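Local coordinates for protein TRAP-T family transporter, DctP (Periplasmic binding) subunit (Sulfitobacter sp. NAS-14.1, PDB 4PF8) that binds beta-D-galacturonate and probably delivers it, as the periplasmic solute-binding subunit, to the membrane partners of a TRAP transporter, at residues A[222-227]-A[284-290]; A[212-218]-A[279-285]; A[74-78]-A[132-136]. One frame throughout, in Å; residues are numbered along the deposited sequence.

Contact 1: residues A[222-227]-A[284-290]; sequences KYYSLT and GVEVNEI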
# COMPACT_ATOMS: atom_id res chain seq x y z
N LYS A 222 -3.51 -18.70 -10.38
CA LYS A 222 -3.08 -18.51 -11.76
C LYS A 222 -4.00 -17.68 -12.64
O LYS A 222 -3.75 -17.58 -13.84
CB LYS A 222 -2.82 -19.86 -12.43
CG LYS A 222 -1.91 -20.83 -11.64
CD LYS A 222 -0.50 -20.30 -11.39
CE LYS A 222 0.38 -20.31 -12.65
NZ LYS A 222 1.78 -19.85 -12.36
N TYR A 223 -5.05 -17.07 -12.06
CA TYR A 223 -5.87 -16.11 -12.78
C TYR A 223 -5.65 -14.73 -12.21
O TYR A 223 -5.80 -14.53 -11.02
CB TYR A 223 -7.35 -16.47 -12.67
CG TYR A 223 -7.68 -17.81 -13.24
CD1 TYR A 223 -7.76 -17.98 -14.61
CD2 TYR A 223 -7.88 -18.90 -12.42
CE1 TYR A 223 -8.05 -19.23 -15.15
CE2 TYR A 223 -8.17 -20.16 -12.96
CZ TYR A 223 -8.25 -20.30 -14.32
OH TYR A 223 -8.55 -21.53 -14.87
N TYR A 224 -5.27 -13.78 -13.06
CA TYR A 224 -5.04 -12.39 -12.63
C TYR A 224 -5.93 -11.52 -13.51
O TYR A 224 -5.82 -11.55 -14.74
CB TYR A 224 -3.56 -12.01 -12.84
CG TYR A 224 -3.05 -10.74 -12.16
CD1 TYR A 224 -3.58 -10.30 -10.97
CD2 TYR A 224 -1.98 -10.02 -12.70
CE1 TYR A 224 -3.08 -9.18 -10.32
CE2 TYR A 224 -1.49 -8.91 -12.07
CZ TYR A 224 -2.05 -8.49 -10.87
OH TYR A 224 -1.57 -7.36 -10.22
N SER A 225 -6.83 -10.79 -12.87
CA SER A 225 -7.87 -10.04 -13.56
C SER A 225 -7.65 -8.56 -13.20
O SER A 225 -7.75 -8.18 -12.04
CB SER A 225 -9.24 -10.51 -13.13
OG SER A 225 -9.37 -11.92 -13.37
N LEU A 226 -7.35 -7.76 -14.21
CA LEU A 226 -6.85 -6.41 -14.00
C LEU A 226 -7.94 -5.37 -13.73
O LEU A 226 -8.15 -4.42 -14.50
CB LEU A 226 -5.92 -5.99 -15.16
CG LEU A 226 -4.70 -6.89 -15.37
CD1 LEU A 226 -3.95 -6.49 -16.65
CD2 LEU A 226 -3.76 -6.89 -14.17
N THR A 227 -8.62 -5.56 -12.60
CA THR A 227 -9.65 -4.65 -12.14
C THR A 227 -9.10 -3.30 -11.72
O THR A 227 -9.79 -2.30 -11.81
CB THR A 227 -10.39 -5.28 -10.97
OG1 THR A 227 -9.43 -5.82 -10.05
CG2 THR A 227 -11.28 -6.43 -11.46
N GLY A 284 2.83 -18.70 -16.90
CA GLY A 284 1.59 -19.38 -17.25
C GLY A 284 0.31 -18.83 -16.67
O GLY A 284 -0.75 -19.43 -16.79
N VAL A 285 0.40 -17.68 -16.00
CA VAL A 285 -0.79 -17.06 -15.46
C VAL A 285 -1.68 -16.63 -16.61
O VAL A 285 -1.18 -16.14 -17.63
CB VAL A 285 -0.44 -15.83 -14.61
CG1 VAL A 285 -1.68 -15.02 -14.23
CG2 VAL A 285 0.31 -16.27 -13.34
N GLU A 286 -2.98 -16.83 -16.44
CA GLU A 286 -3.96 -16.32 -17.38
C GLU A 286 -4.35 -14.92 -16.93
O GLU A 286 -5.03 -14.76 -15.91
CB GLU A 286 -5.20 -17.20 -17.43
CG GLU A 286 -6.30 -16.59 -18.29
CD GLU A 286 -5.81 -16.13 -19.66
OE1 GLU A 286 -6.40 -15.15 -20.21
OE2 GLU A 286 -4.86 -16.74 -20.19
N VAL A 287 -3.91 -13.93 -17.70
CA VAL A 287 -4.20 -12.53 -17.40
C VAL A 287 -5.36 -12.06 -18.25
O VAL A 287 -5.39 -12.29 -19.47
CB VAL A 287 -3.00 -11.63 -17.67
CG1 VAL A 287 -3.32 -10.19 -17.31
CG2 VAL A 287 -1.79 -12.11 -16.86
N ASN A 288 -6.36 -11.46 -17.63
CA ASN A 288 -7.43 -10.82 -18.40
C ASN A 288 -7.62 -9.36 -18.02
O ASN A 288 -7.46 -8.98 -16.86
CB ASN A 288 -8.76 -11.56 -18.28
CG ASN A 288 -9.37 -11.48 -16.90
OD1 ASN A 288 -8.92 -12.13 -15.96
ND2 ASN A 288 -10.44 -10.70 -16.77
N GLU A 289 -7.91 -8.54 -19.01
CA GLU A 289 -8.24 -7.14 -18.80
C GLU A 289 -9.73 -7.02 -18.57
O GLU A 289 -10.51 -7.94 -18.85
CB GLU A 289 -7.82 -6.29 -19.99
CG GLU A 289 -6.33 -6.24 -20.22
CD GLU A 289 -5.99 -5.47 -21.47
OE1 GLU A 289 -5.76 -4.24 -21.37
OE2 GLU A 289 -5.95 -6.08 -22.56
N ILE A 290 -10.14 -5.86 -18.05
CA ILE A 290 -11.54 -5.59 -17.83
C ILE A 290 -12.04 -4.62 -18.87
O ILE A 290 -11.61 -3.46 -18.91
CB ILE A 290 -11.80 -5.01 -16.44
CG1 ILE A 290 -11.33 -5.99 -15.37
CG2 ILE A 290 -13.29 -4.67 -16.28
CD1 ILE A 290 -11.98 -7.33 -15.42
O HOH W 1 -8.06 -4.03 -17.15

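Contact 2: residues A[212-218]-A[279-285]; sequences YESTSHF and IIMDGGV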
# COMPACT_ATOMS: atom_id res chain seq x y z
N TYR A 212 2.17 -9.56 -6.23
CA TYR A 212 1.63 -10.85 -6.69
C TYR A 212 2.75 -11.78 -7.14
O TYR A 212 2.72 -12.99 -6.88
CB TYR A 212 0.65 -10.54 -7.82
CG TYR A 212 0.05 -11.68 -8.59
CD1 TYR A 212 -0.61 -12.72 -7.96
CD2 TYR A 212 0.05 -11.66 -9.98
CE1 TYR A 212 -1.18 -13.74 -8.68
CE2 TYR A 212 -0.52 -12.68 -10.71
CZ TYR A 212 -1.15 -13.68 -10.07
OH TYR A 212 -1.71 -14.67 -10.85
N GLU A 213 3.75 -11.21 -7.82
CA GLU A 213 4.90 -11.96 -8.30
C GLU A 213 5.94 -12.27 -7.21
O GLU A 213 6.34 -13.43 -7.06
CB GLU A 213 5.58 -11.17 -9.44
CG GLU A 213 6.81 -11.84 -10.02
CD GLU A 213 8.07 -11.30 -9.40
OE1 GLU A 213 8.20 -10.05 -9.30
OE2 GLU A 213 8.93 -12.11 -9.01
N SER A 214 6.37 -11.25 -6.46
CA SER A 214 7.51 -11.40 -5.56
C SER A 214 7.23 -12.37 -4.42
O SER A 214 8.15 -12.97 -3.87
CB SER A 214 7.95 -10.04 -5.01
OG SER A 214 6.98 -9.44 -4.21
N THR A 215 5.95 -12.51 -4.08
CA THR A 215 5.50 -13.38 -2.99
C THR A 215 5.22 -14.80 -3.44
O THR A 215 4.86 -15.66 -2.63
CB THR A 215 4.20 -12.87 -2.41
OG1 THR A 215 3.22 -12.82 -3.46
CG2 THR A 215 4.38 -11.50 -1.76
N SER A 216 5.35 -15.03 -4.74
CA SER A 216 4.98 -16.30 -5.36
C SER A 216 3.48 -16.59 -5.34
O SER A 216 3.07 -17.71 -5.62
CB SER A 216 5.74 -17.48 -4.75
OG SER A 216 7.14 -17.33 -4.93
N HIS A 217 2.65 -15.61 -5.02
CA HIS A 217 1.21 -15.83 -5.08
C HIS A 217 0.82 -16.29 -6.48
O HIS A 217 -0.14 -17.06 -6.64
CB HIS A 217 0.40 -14.61 -4.69
CG HIS A 217 0.55 -14.21 -3.26
ND1 HIS A 217 0.02 -13.05 -2.75
CD2 HIS A 217 1.23 -14.80 -2.24
CE1 HIS A 217 0.36 -12.93 -1.47
NE2 HIS A 217 1.10 -13.97 -1.15
N PHE A 218 1.53 -15.80 -7.50
CA PHE A 218 1.18 -16.14 -8.87
C PHE A 218 1.40 -17.60 -9.19
O PHE A 218 0.84 -18.09 -10.16
CB PHE A 218 1.94 -15.28 -9.87
CG PHE A 218 3.37 -15.70 -10.11
CD1 PHE A 218 4.35 -15.44 -9.17
CD2 PHE A 218 3.73 -16.33 -11.29
CE1 PHE A 218 5.67 -15.81 -9.38
CE2 PHE A 218 5.06 -16.69 -11.52
CZ PHE A 218 6.02 -16.43 -10.57
N ILE A 279 7.21 -11.79 -15.88
CA ILE A 279 7.40 -13.03 -15.12
C ILE A 279 6.08 -13.78 -14.97
O ILE A 279 6.01 -15.01 -15.14
CB ILE A 279 8.02 -12.70 -13.75
CG1 ILE A 279 9.47 -12.27 -13.94
CG2 ILE A 279 7.96 -13.91 -12.81
CD1 ILE A 279 10.06 -11.61 -12.75
N ILE A 280 5.03 -13.04 -14.64
CA ILE A 280 3.69 -13.59 -14.44
C ILE A 280 3.22 -14.25 -15.71
O ILE A 280 2.77 -15.41 -15.71
CB ILE A 280 2.73 -12.43 -14.03
CG1 ILE A 280 3.01 -12.03 -12.56
CG2 ILE A 280 1.27 -12.76 -14.29
CD1 ILE A 280 2.46 -10.63 -12.22
N MSE A 281 3.38 -13.56 -16.84
CA MSE A 281 2.88 -14.11 -18.09
C MSE A 281 3.73 -15.31 -18.52
O MSE A 281 3.19 -16.32 -19.00
CB MSE A 281 2.83 -13.03 -19.16
CG MSE A 281 1.81 -11.95 -18.82
SE MSE A 281 1.62 -10.60 -20.21
CE MSE A 281 3.35 -9.79 -20.06
N ASP A 282 5.04 -15.22 -18.33
CA ASP A 282 5.94 -16.31 -18.71
C ASP A 282 5.73 -17.54 -17.79
O ASP A 282 6.10 -18.66 -18.15
CB ASP A 282 7.40 -15.88 -18.61
CG ASP A 282 7.83 -14.91 -19.70
OD1 ASP A 282 7.08 -14.69 -20.68
OD2 ASP A 282 8.95 -14.37 -19.57
N GLY A 283 5.15 -17.31 -16.63
CA GLY A 283 4.89 -18.36 -15.66
C GLY A 283 3.54 -19.05 -15.84
O GLY A 283 3.15 -19.86 -15.00
N GLY A 284 2.83 -18.70 -16.90
CA GLY A 284 1.59 -19.38 -17.25
C GLY A 284 0.31 -18.83 -16.67
O GLY A 284 -0.75 -19.43 -16.79
N VAL A 285 0.40 -17.68 -16.00
CA VAL A 285 -0.79 -17.06 -15.46
C VAL A 285 -1.68 -16.63 -16.61
O VAL A 285 -1.18 -16.14 -17.63
CB VAL A 285 -0.44 -15.83 -14.61
CG1 VAL A 285 -1.68 -15.02 -14.23
CG2 VAL A 285 0.31 -16.27 -13.34

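Contact 3: residues A[74-78]-A[132-136]; sequences IEQLR and EKGIV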
# COMPACT_ATOMS: atom_id res chain seq x y z
N ILE A 74 3.06 -0.21 12.44
CA ILE A 74 2.60 1.16 12.50
C ILE A 74 2.51 1.58 13.96
O ILE A 74 2.92 2.69 14.33
CB ILE A 74 1.23 1.32 11.81
CG1 ILE A 74 1.39 1.20 10.30
CG2 ILE A 74 0.61 2.68 12.18
CD1 ILE A 74 0.09 0.89 9.54
N GLU A 75 1.97 0.70 14.80
CA GLU A 75 1.88 0.99 16.23
C GLU A 75 3.28 1.19 16.83
O GLU A 75 3.51 2.11 17.63
CB GLU A 75 1.14 -0.13 16.95
CG GLU A 75 1.04 0.06 18.46
CD GLU A 75 -0.03 1.07 18.85
OE1 GLU A 75 -0.66 1.68 17.95
OE2 GLU A 75 -0.24 1.23 20.08
N GLN A 76 4.22 0.32 16.47
CA GLN A 76 5.59 0.48 16.96
C GLN A 76 6.16 1.83 16.58
O GLN A 76 6.86 2.47 17.36
CB GLN A 76 6.51 -0.60 16.40
CG GLN A 76 6.23 -2.00 16.89
CD GLN A 76 7.17 -2.99 16.24
OE1 GLN A 76 8.38 -2.76 16.18
NE2 GLN A 76 6.62 -4.09 15.73
N LEU A 77 5.92 2.26 15.34
CA LEU A 77 6.49 3.51 14.86
C LEU A 77 5.91 4.70 15.61
O LEU A 77 6.64 5.61 16.02
CB LEU A 77 6.27 3.64 13.35
CG LEU A 77 7.04 4.85 12.78
CD1 LEU A 77 7.97 4.47 11.63
CD2 LEU A 77 6.06 5.93 12.38
N ARG A 78 4.61 4.68 15.86
CA ARG A 78 3.96 5.74 16.60
C ARG A 78 4.51 5.82 18.02
O ARG A 78 4.63 6.91 18.58
CB ARG A 78 2.44 5.54 16.66
CG ARG A 78 1.78 5.64 15.32
CD ARG A 78 0.29 5.35 15.44
NE ARG A 78 -0.36 6.35 16.27
CZ ARG A 78 -1.49 6.16 16.92
NH1 ARG A 78 -2.12 4.99 16.84
NH2 ARG A 78 -2.00 7.14 17.64
N GLU A 132 -0.26 14.27 13.54
CA GLU A 132 -1.11 14.28 14.74
C GLU A 132 -1.12 12.96 15.48
O GLU A 132 -1.43 12.89 16.68
CB GLU A 132 -2.53 14.66 14.36
CG GLU A 132 -2.64 16.12 14.00
CD GLU A 132 -4.03 16.51 13.59
OE1 GLU A 132 -4.87 15.60 13.38
OE2 GLU A 132 -4.28 17.73 13.46
N LYS A 133 -0.79 11.90 14.75
CA LYS A 133 -0.76 10.57 15.33
C LYS A 133 0.67 10.06 15.55
O LYS A 133 0.89 8.87 15.75
CB LYS A 133 -1.53 9.61 14.43
CG LYS A 133 -3.02 9.90 14.33
CD LYS A 133 -3.68 9.87 15.68
CE LYS A 133 -5.20 9.90 15.60
NZ LYS A 133 -5.71 11.13 14.96
N GLY A 134 1.65 10.96 15.49
CA GLY A 134 3.02 10.57 15.78
C GLY A 134 3.87 10.08 14.63
O GLY A 134 4.88 9.39 14.84
N ILE A 135 3.50 10.42 13.40
CA ILE A 135 4.15 9.88 12.22
C ILE A 135 4.54 11.03 11.30
O ILE A 135 3.69 11.87 10.97
CB ILE A 135 3.19 8.94 11.46
CG1 ILE A 135 2.80 7.77 12.36
CG2 ILE A 135 3.83 8.44 10.18
CD1 ILE A 135 1.66 6.93 11.77
N VAL A 136 5.81 11.09 10.91
CA VAL A 136 6.31 12.15 10.04
C VAL A 136 6.49 11.59 8.63
O VAL A 136 7.33 10.74 8.38
CB VAL A 136 7.62 12.74 10.57
CG1 VAL A 136 8.19 13.77 9.60
CG2 VAL A 136 7.41 13.38 11.94
O HOH W 2 6.12 8.88 17.31

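Contact 1: residues A[222-227]-A[284-290]
Ser-225 and Asn-288 stand next to each other on one face of a pair of parallel strands and join through their side chains: the hydroxyl OG of Ser-225 donates to OD1 of Asn-288 over 2.6 Å, lying in the carbonyl plane of the amide and on a lone pair. The turn of the asparagine, with CG set between its backbone N and carbonyl carbon (chi1 69°), swings the amide across to the serine. Both groups are also tied to a loop, since Ile-155 N meets the serine OG and Ile-155 O takes the amide ND2. On this face the Tyr-223 ring and Glu-286 cross at a slant, CD1 of Tyr-223 lying 3.9 Å from CB of Glu-286, while the carboxylate leads away.

On the face of Tyr-224, Leu-226 and Val-287 the contacts between the strands are mostly apolar: CD1 of Leu-226 touches CG1 of Val-287 at 3.8 Å. Just ahead of strand 286-289, CG1 of Val-285 packs against CB of Tyr-224 at the same distance. The Tyr-224 ring runs away from the neighbouring strand, with CD2 of Leu-226 over one face near the rim, and its OH is hydrogen-bonded to the backbone O of Asn-207, a residue of the galacturonate pocket.

Between the two faces the backbones are stitched by alternating bonds: Glu-286 N to Lys-222 O, Tyr-224 N to Glu-286 O (3.0 Å), Asn-288 N to Tyr-224 O and Leu-226 N to Asn-288 O (2.9 Å). Farther along, a water links Leu-226 O and Ile-290 N. Lys-222 and Tyr-223 both face Asn-150 in a classic beta bulge. The pair forms one margin of a mixed sheet, 286-289 being one of its two outer strands, with Tyr-224 as a second-shell residue of the pocket.

Contact 2: residues A[212-218]-A[279-285]
With CG trans to the backbone N (chi1 174°), the Tyr-212 ring reaches out from its helix to the last turn of helix 248-282, where Ile-280 meets it; Phe-218 takes the less common chi1 of 79°, which holds the ring over its own backbone and sends it to the same helix end. That end is a Schellman motif, with Gly-284 as its C-prime residue, Val-285 N bonded to Ile-280 O and Gly-284 N to Met-281 O. The interface itself is apolar packing of helix 209-214 and the short helix 217-220 against this terminus.

CD1 of Ile-280 comes to 3.4 Å from CD2 of Tyr-212, a tight approach made at a slant to the ring. CB of Phe-218 sits over one face of the same tyrosine, offset toward the rim. The phenylalanine ring turns its edge to the motif: CG2 of Val-285 lies there, in the ring plane, and CA of Gly-283 also approaches the edge. Around the ring, CG2 of Ile-279 reaches CZ of Phe-218 at 3.9 Å.

Glu-213 contributes its aliphatic part, CG resting 3.7 Å from CG2 of Ile-279, while its carboxylate goes to Arg-272 and Ser-276 on the long helix. The phenol of Tyr-212 is bonded to Ala-221 O, and its OH lies 3.4 Å from CG1 of Val-285, at the ring's edge.

Contact 3: residues A[74-78]-A[132-136]
The guanidinium of Arg-78 presents its edge to Lys-133: the backbone oxygen O of Lys-133 lies almost in its plane and takes the N-H of NE over 2.9 Å. The bond is fairly straight, 157° at the hydrogen, and uses a lone pair in the carbonyl plane. Well out of the guanidinium plane lies OE1 of Glu-75, in a long salt bridge that rests on charge alone, as no N-H points at it. A bend at chi3 (64°) turns the end of the arginine chain so that NE faces the carbonyl, and beyond it the arginine and Lys-133 run side by side, pointing the same way, with NH2 of Arg-78 3.8 Å from CD of Lys-133.

Deeper in, the contact is apolar. CD2 of Leu-77 meets CG1 of Ile-135 at 3.7 Å, the two side chains crossing at about a right angle, and CD1 of Ile-135 lies 3.8 Å from CG of Arg-78. Met-92 and Phe-87 continue this packing. A water donates to both Arg-78 O and Gly-134 O, each 2.8 Å away, and so joins helix 70-79 to the glycine.

Gly-134 is the C-prime residue of the Schellman motif ending helix 121-132, just before strand 135-141. The positive guanidinium close to the carbonyl end of that helix would probably be favoured by the helix dipole, so charge may add to the hydrogen bond where helix gives way to strand.

In the fold
Contacts 1 and 2 are neighbours, with centres 11 Å apart, and share Gly-284 and Val-285, where helix 248-282 passes into strand 286-289. NZ of Lys-222 reaches from contact 1 to Gly-283 O of contact 2 (3.0 Å, a probable hydrogen bond), and the Tyr-224 and Tyr-212 rings meet, CG of the first 3.5 Å from CE2 of the second. Contact 3 lies across the chain's centre, its nearest atoms about 21 Å from contact 1 and about 17 Å from contact 2, and belongs with the five-stranded sheet. In contact 1 the side chain of Tyr-224 is about 9 Å from the bound galacturonate; Tyr-212 in contact 2 and Ile-74 in contact 3 are similarly placed.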